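Local coordinates for protein beta-hexosaminidase (PDB 6JTJ) that probably cleaves terminal beta-1,4-linked N-acetylglucosamine from peptidoglycan fragments during cell-wall recycling in Neisseria gonorrhoeae, at residues G109-F114 and G178-H183; V47-A52 and D329-L334. One frame throughout, in Å; residues are numbered along the deposited sequence.

Overall arrangement
Both contacts belong to the glycoside hydrolase family 3 barrel and reach the same beta sheet, but they do different jobs on it. Interaction 1 lies at the sugar site: R180 touches the bound N-acetylglucosamine, and R113 comes close to it from the other segment. Interaction 2 is apolar packing between the first strand, 47-49, and the helix 328-335 that follows strand 321-323. Their centres are 27 Å apart, and their nearest atoms about 9 Å, so they do not touch. In sequence, interaction 1 falls entirely between the two halves of interaction 2. Interaction 2 lies away from the annotated sites, the side chain of A49 being about 13 Å from a bound N-acetylglucosamine.

Interaction 1 (G109-F114 and G178-H183); sequences GRVQRF and GNRSFH. With NAG (2-acetamido-2-deoxy-beta-D-glucopyranose), chain I.
The short strand at V111 and the 3-10 turn at N179-R180 face each other without backbone bonding, the CA atoms of V111 and R180 standing 8.0 Å apart. V111 lays CG2 across the R180 chain, 3.6 Å from R180 NE, the two side chains crossing at about a right angle; CG2, anti to the carbonyl carbon of V111, is the branch that reaches R180. R180 bends at chi3 (67°), which turns its guanidinium toward the sugar; there NH2 makes a weak bond to NAG O3 (3.0 Å), consistent with its predicted role in binding substrate. Its NE is salt-bridged to E107, on strand 101-108.

R110 and N179 meet differently. R110 NH1 and N179 ND2 are 3.1 Å apart, but both are donors, and the link runs through water. One water joins R110 NH1 to N179 OD1; a second joins R110 N to the same oxygen, at 2.6 Å from OD1. The amide and guanidinium planes are only 15° apart. R110 finds its stronger partner in D170 of the second subunit, and N179 packs on N179 of that subunit, which places both residues at the contact between subunits.

Strand 111-112 runs antiparallel to 101-108, where V111 rests on D105, while N179 touches helix 124-134 and F182 packs against both that helix and 186-202.

Interaction 2 (V47-A52 and D329-L334); sequences VMADIA and DLVDEL
V47 puts its CG2 methyl against L334, meeting CD2 at 3.9 Å as the two side chains reach toward each other tip to tip. On the L334 side the reach comes from an extended chain: CG is anti to the backbone N (chi1 175°) and CD2 is anti to CA, so this methyl is carried straight out from the helix to the strand. One helical turn earlier, V331 offers CG2 to the CB of A49 at 4.2 Å. Here the backbones come nearest, with the CA atoms of A49 and V331 7.1 Å apart, a close approach consistent with the small side chain of A49.

The pairing follows from simple periodicities. V47 and A49, two residues apart on a strand, turn the same face to the helix, and V331 and L334, three apart, line one side of it. M48 points the other way and packs on I73, I321 and L323. Everything that meets across the contact is hydrocarbon, and all four residues are buried.

V331 also touches I69 and V324, and L334 packs on I307 and A311 of helix 307-317, so the apolar layer extends past both segments. Just beyond the strand, D50 takes a salt bridge from R77 and a hydrogen bond from the N of N326. Strand 47-49 runs parallel to and between 69-74 and 321-323, the place where the first strand of this barrel meets the last, and helix 328-335 packs over it from outside, alongside helix 307-317.

Interaction 1 (G109-F114 and G178-H183)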
loop_
_atom_site.group_PDB
_atom_site.type_symbol
_atom_site.label_atom_id
_atom_site.label_comp_id
_atom_site.label_asym_id
_atom_site.label_seq_id
_atom_site.Cartn_x
_atom_site.Cartn_y
_atom_site.Cartn_z
ATOM N N GLY C 109 -4.178 -13.998 0.096
ATOM C CA GLY C 109 -3.878 -13.295 -1.144
ATOM C C GLY C 109 -2.489 -12.725 -1.046
ATOM O O GLY C 109 -1.535 -13.452 -0.778
ATOM N N ARG C 110 -2.369 -11.410 -1.209
ATOM C CA ARG C 110 -1.038 -10.773 -1.264
ATOM C C ARG C 110 -0.445 -10.449 0.086
ATOM O O ARG C 110 0.671 -9.897 0.164
ATOM C CB ARG C 110 -1.053 -9.512 -2.138
ATOM C CG ARG C 110 -1.541 -9.753 -3.546
ATOM C CD ARG C 110 -1.222 -8.591 -4.457
ATOM N NE ARG C 110 -1.727 -8.796 -5.805
ATOM C CZ ARG C 110 -2.964 -8.512 -6.195
ATOM N NH1 ARG C 110 -3.875 -8.049 -5.342
ATOM N NH2 ARG C 110 -3.310 -8.710 -7.459
ATOM N N VAL C 111 -1.132 -10.875 1.140
ATOM C CA VAL C 111 -0.586 -10.790 2.485
ATOM C C VAL C 111 -0.575 -12.183 3.134
ATOM O O VAL C 111 -1.527 -12.597 3.806
ATOM C CB VAL C 111 -1.376 -9.806 3.346
ATOM C CG1 VAL C 111 -0.696 -9.604 4.684
ATOM C CG2 VAL C 111 -1.529 -8.478 2.628
ATOM N N GLN C 112 0.518 -12.907 2.883
ATOM C CA GLN C 112 0.754 -14.226 3.460
ATOM C C GLN C 112 2.260 -14.447 3.497
ATOM O O GLN C 112 2.891 -14.640 2.450
ATOM C CB GLN C 112 0.078 -15.314 2.615
ATOM C CG GLN C 112 0.301 -16.701 3.196
ATOM C CD GLN C 112 -0.354 -17.826 2.418
ATOM O OE1 GLN C 112 -1.244 -17.622 1.595
ATOM N NE2 GLN C 112 0.119 -19.042 2.676
ATOM N N ARG C 113 2.856 -14.322 4.677
ATOM C CA ARG C 113 4.316 -14.340 4.813
ATOM C C ARG C 113 4.943 -15.661 4.401
ATOM O O ARG C 113 5.965 -15.689 3.720
ATOM C CB ARG C 113 4.737 -14.031 6.255
ATOM C CG ARG C 113 4.264 -12.704 6.808
ATOM C CD ARG C 113 4.494 -11.536 5.860
ATOM N NE ARG C 113 4.045 -10.301 6.494
ATOM C CZ ARG C 113 3.621 -9.211 5.849
ATOM N NH1 ARG C 113 3.574 -9.167 4.521
ATOM N NH2 ARG C 113 3.218 -8.157 6.547
ATOM N N PHE C 114 4.312 -16.743 4.812
ATOM C CA PHE C 114 4.892 -18.069 4.703
ATOM C C PHE C 114 4.164 -18.823 3.600
ATOM O O PHE C 114 2.985 -19.135 3.727
ATOM C CB PHE C 114 4.758 -18.865 6.022
ATOM C CG PHE C 114 5.239 -18.149 7.241
ATOM C CD1 PHE C 114 6.251 -17.215 7.184
ATOM C CD2 PHE C 114 4.665 -18.420 8.467
ATOM C CE1 PHE C 114 6.691 -16.575 8.331
ATOM C CE2 PHE C 114 5.103 -17.786 9.621
ATOM C CZ PHE C 114 6.112 -16.862 9.552
ATOM N N GLY C 178 -7.391 -2.624 -0.904
ATOM C CA GLY C 178 -7.736 -3.314 -2.132
ATOM C C GLY C 178 -8.556 -4.567 -1.952
ATOM O O GLY C 178 -9.592 -4.534 -1.300
ATOM N N ASN C 179 -8.046 -5.683 -2.452
ATOM C CA ASN C 179 -8.734 -6.923 -2.291
ATOM C C ASN C 179 -8.578 -7.568 -0.877
ATOM O O ASN C 179 -9.072 -8.648 -0.628
ATOM C CB ASN C 179 -8.376 -7.853 -3.445
ATOM C CG ASN C 179 -6.977 -8.451 -3.307
ATOM O OD1 ASN C 179 -6.306 -8.268 -2.301
ATOM N ND2 ASN C 179 -6.555 -9.199 -4.317
ATOM N N ARG C 180 -7.902 -6.900 0.042
ATOM C CA ARG C 180 -7.789 -7.391 1.407
ATOM C C ARG C 180 -9.087 -7.210 2.194
ATOM O O ARG C 180 -9.240 -7.812 3.260
ATOM C CB ARG C 180 -6.675 -6.695 2.133
ATOM C CG ARG C 180 -5.290 -6.980 1.534
ATOM C CD ARG C 180 -4.306 -5.925 1.964
ATOM N NE ARG C 180 -4.053 -6.014 3.392
ATOM C CZ ARG C 180 -3.471 -5.065 4.110
ATOM N NH1 ARG C 180 -3.118 -3.930 3.529
ATOM N NH2 ARG C 180 -3.251 -5.247 5.410
ATOM N N SER C 181 -9.988 -6.371 1.681
ATOM C CA SER C 181 -11.288 -6.168 2.295
ATOM C C SER C 181 -12.281 -7.219 1.777
ATOM O O SER C 181 -12.262 -7.572 0.593
ATOM C CB SER C 181 -11.796 -4.769 1.982
ATOM O OG SER C 181 -13.159 -4.632 2.268
ATOM N N PHE C 182 -13.132 -7.721 2.682
ATOM C CA PHE C 182 -14.142 -8.708 2.321
ATOM C C PHE C 182 -15.121 -8.166 1.285
ATOM O O PHE C 182 -15.462 -8.867 0.349
ATOM C CB PHE C 182 -14.989 -9.115 3.528
ATOM C CG PHE C 182 -14.307 -10.035 4.498
ATOM C CD1 PHE C 182 -14.098 -11.370 4.202
ATOM C CD2 PHE C 182 -13.890 -9.565 5.736
ATOM C CE1 PHE C 182 -13.491 -12.218 5.110
ATOM C CE2 PHE C 182 -13.296 -10.410 6.642
ATOM C CZ PHE C 182 -13.083 -11.736 6.331
ATOM N N HIS C 183 -15.564 -6.928 1.467
ATOM C CA HIS C 183 -16.759 -6.438 0.793
ATOM C C HIS C 183 -16.972 -4.941 1.068
ATOM O O HIS C 183 -16.401 -4.384 2.008
ATOM C CB HIS C 183 -17.967 -7.248 1.320
ATOM C CG HIS C 183 -19.127 -7.310 0.379
ATOM N ND1 HIS C 183 -20.108 -6.350 0.343
ATOM C CD2 HIS C 183 -19.487 -8.251 -0.526
ATOM C CE1 HIS C 183 -21.008 -6.679 -0.563
ATOM N NE2 HIS C 183 -20.650 -7.825 -1.110
HETATM C C1 NAG I . 0.814 -2.340 8.928
HETATM C C2 NAG I . -0.273 -2.992 8.061
HETATM C C3 NAG I . -1.055 -4.000 8.869
HETATM C C4 NAG I . -0.118 -4.975 9.578
HETATM C C5 NAG I . 0.845 -4.245 10.493
HETATM C C6 NAG I . 1.901 -5.200 11.057
HETATM C C7 NAG I . -1.699 -1.947 6.290
HETATM C C8 NAG I . -1.167 -2.949 5.354
HETATM N N2 NAG I . -1.214 -2.035 7.534
HETATM O O1 NAG I . 1.839 -1.800 8.114
HETATM O O3 NAG I . -1.949 -4.670 8.009
HETATM O O4 NAG I . -0.831 -5.944 10.304
HETATM O O5 NAG I . 1.524 -3.258 9.745
HETATM O O6 NAG I . 2.733 -5.766 10.057
HETATM O O7 NAG I . -2.500 -1.080 5.900
HETATM O O HOH W 1 -4.894 -9.720 -0.667
HETATM O O HOH W 2 -3.699 -7.406 -2.423
#

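Interaction 2 (V47-A52 and D329-L334)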
loop_
_atom_site.group_PDB
_atom_site.type_symbol
_atom_site.label_atom_id
_atom_site.label_comp_id
_atom_site.label_asym_id
_atom_site.label_seq_id
_atom_site.Cartn_x
_atom_site.Cartn_y
_atom_site.Cartn_z
ATOM N N VAL C 47 6.258 -4.516 24.695
ATOM C CA VAL C 47 6.882 -4.271 23.401
ATOM C C VAL C 47 6.844 -5.548 22.600
ATOM O O VAL C 47 7.193 -6.603 23.119
ATOM C CB VAL C 47 8.345 -3.818 23.563
ATOM C CG1 VAL C 47 9.033 -3.678 22.215
ATOM C CG2 VAL C 47 8.415 -2.506 24.322
ATOM N N MET C 48 6.433 -5.454 21.346
ATOM C CA MET C 48 6.519 -6.573 20.426
ATOM C C MET C 48 7.642 -6.269 19.452
ATOM O O MET C 48 7.624 -5.273 18.746
ATOM C CB MET C 48 5.204 -6.781 19.684
ATOM C CG MET C 48 5.224 -7.932 18.691
ATOM S SD MET C 48 3.587 -8.382 18.032
ATOM C CE MET C 48 3.150 -9.748 19.093
ATOM N N ALA C 49 8.655 -7.114 19.454
ATOM C CA ALA C 49 9.840 -6.863 18.649
ATOM C C ALA C 49 9.858 -7.874 17.522
ATOM O O ALA C 49 8.845 -8.504 17.257
ATOM C CB ALA C 49 11.088 -6.947 19.517
ATOM N N ASP C 50 10.994 -8.020 16.851
ATOM C CA ASP C 50 11.112 -9.006 15.793
ATOM C C ASP C 50 12.553 -9.482 15.695
ATOM O O ASP C 50 13.370 -9.157 16.536
ATOM C CB ASP C 50 10.604 -8.428 14.471
ATOM C CG ASP C 50 11.468 -7.316 13.944
ATOM O OD1 ASP C 50 12.511 -6.990 14.568
ATOM O OD2 ASP C 50 11.075 -6.741 12.903
ATOM N N ILE C 51 12.854 -10.270 14.684
ATOM C CA ILE C 51 14.168 -10.880 14.587
ATOM C C ILE C 51 14.615 -10.899 13.139
ATOM O O ILE C 51 13.808 -10.746 12.225
ATOM C CB ILE C 51 14.206 -12.277 15.237
ATOM C CG1 ILE C 51 13.108 -13.173 14.672
ATOM C CG2 ILE C 51 14.031 -12.136 16.750
ATOM C CD1 ILE C 51 13.251 -14.626 15.073
ATOM N N ALA C 52 15.917 -11.073 12.943
ATOM C CA ALA C 52 16.531 -10.795 11.654
ATOM C C ALA C 52 16.316 -11.884 10.629
ATOM O O ALA C 52 16.005 -11.595 9.469
ATOM C CB ALA C 52 18.014 -10.535 11.842
ATOM N N ASP C 329 18.095 -1.951 16.742
ATOM C CA ASP C 329 18.760 -0.805 17.352
ATOM C C ASP C 329 17.788 0.077 18.136
ATOM O O ASP C 329 18.124 0.561 19.220
ATOM C CB ASP C 329 19.502 0.038 16.289
ATOM C CG ASP C 329 18.582 0.552 15.187
ATOM O OD1 ASP C 329 17.926 -0.280 14.520
ATOM O OD2 ASP C 329 18.489 1.786 15.009
ATOM N N LEU C 330 16.601 0.317 17.579
ATOM C CA LEU C 330 15.601 1.127 18.257
ATOM C C LEU C 330 14.973 0.366 19.420
ATOM O O LEU C 330 14.576 0.971 20.416
ATOM C CB LEU C 330 14.534 1.612 17.280
ATOM C CG LEU C 330 15.009 2.613 16.224
ATOM C CD1 LEU C 330 13.857 3.038 15.330
ATOM C CD2 LEU C 330 15.640 3.848 16.860
ATOM N N VAL C 331 14.893 -0.952 19.307
ATOM C CA VAL C 331 14.405 -1.764 20.415
ATOM C C VAL C 331 15.421 -1.693 21.558
ATOM O O VAL C 331 15.048 -1.552 22.724
ATOM C CB VAL C 331 14.166 -3.231 20.002
ATOM C CG1 VAL C 331 13.772 -4.065 21.209
ATOM C CG2 VAL C 331 13.086 -3.340 18.932
ATOM N N ASP C 332 16.712 -1.776 21.215
ATOM C CA ASP C 332 17.775 -1.659 22.223
ATOM C C ASP C 332 17.755 -0.324 22.909
ATOM O O ASP C 332 17.834 -0.245 24.144
ATOM C CB ASP C 332 19.137 -1.919 21.603
ATOM C CG ASP C 332 19.357 -3.375 21.329
ATOM O OD1 ASP C 332 18.656 -4.207 21.956
ATOM O OD2 ASP C 332 20.211 -3.707 20.483
ATOM N N GLU C 333 17.591 0.724 22.116
ATOM C CA GLU C 333 17.463 2.065 22.654
ATOM C C GLU C 333 16.240 2.188 23.569
ATOM O O GLU C 333 16.323 2.737 24.658
ATOM C CB GLU C 333 17.374 3.069 21.503
ATOM C CG GLU C 333 17.429 4.520 21.939
ATOM C CD GLU C 333 17.313 5.489 20.780
ATOM O OE1 GLU C 333 17.742 5.140 19.651
ATOM O OE2 GLU C 333 16.809 6.610 21.007
ATOM N N LEU C 334 15.096 1.691 23.109
ATOM C CA LEU C 334 13.861 1.813 23.877
ATOM C C LEU C 334 13.944 1.073 25.209
ATOM O O LEU C 334 13.539 1.609 26.237
ATOM C CB LEU C 334 12.672 1.285 23.064
ATOM C CG LEU C 334 11.317 1.222 23.764
ATOM C CD1 LEU C 334 10.850 2.602 24.204
ATOM C CD2 LEU C 334 10.297 0.571 22.843
#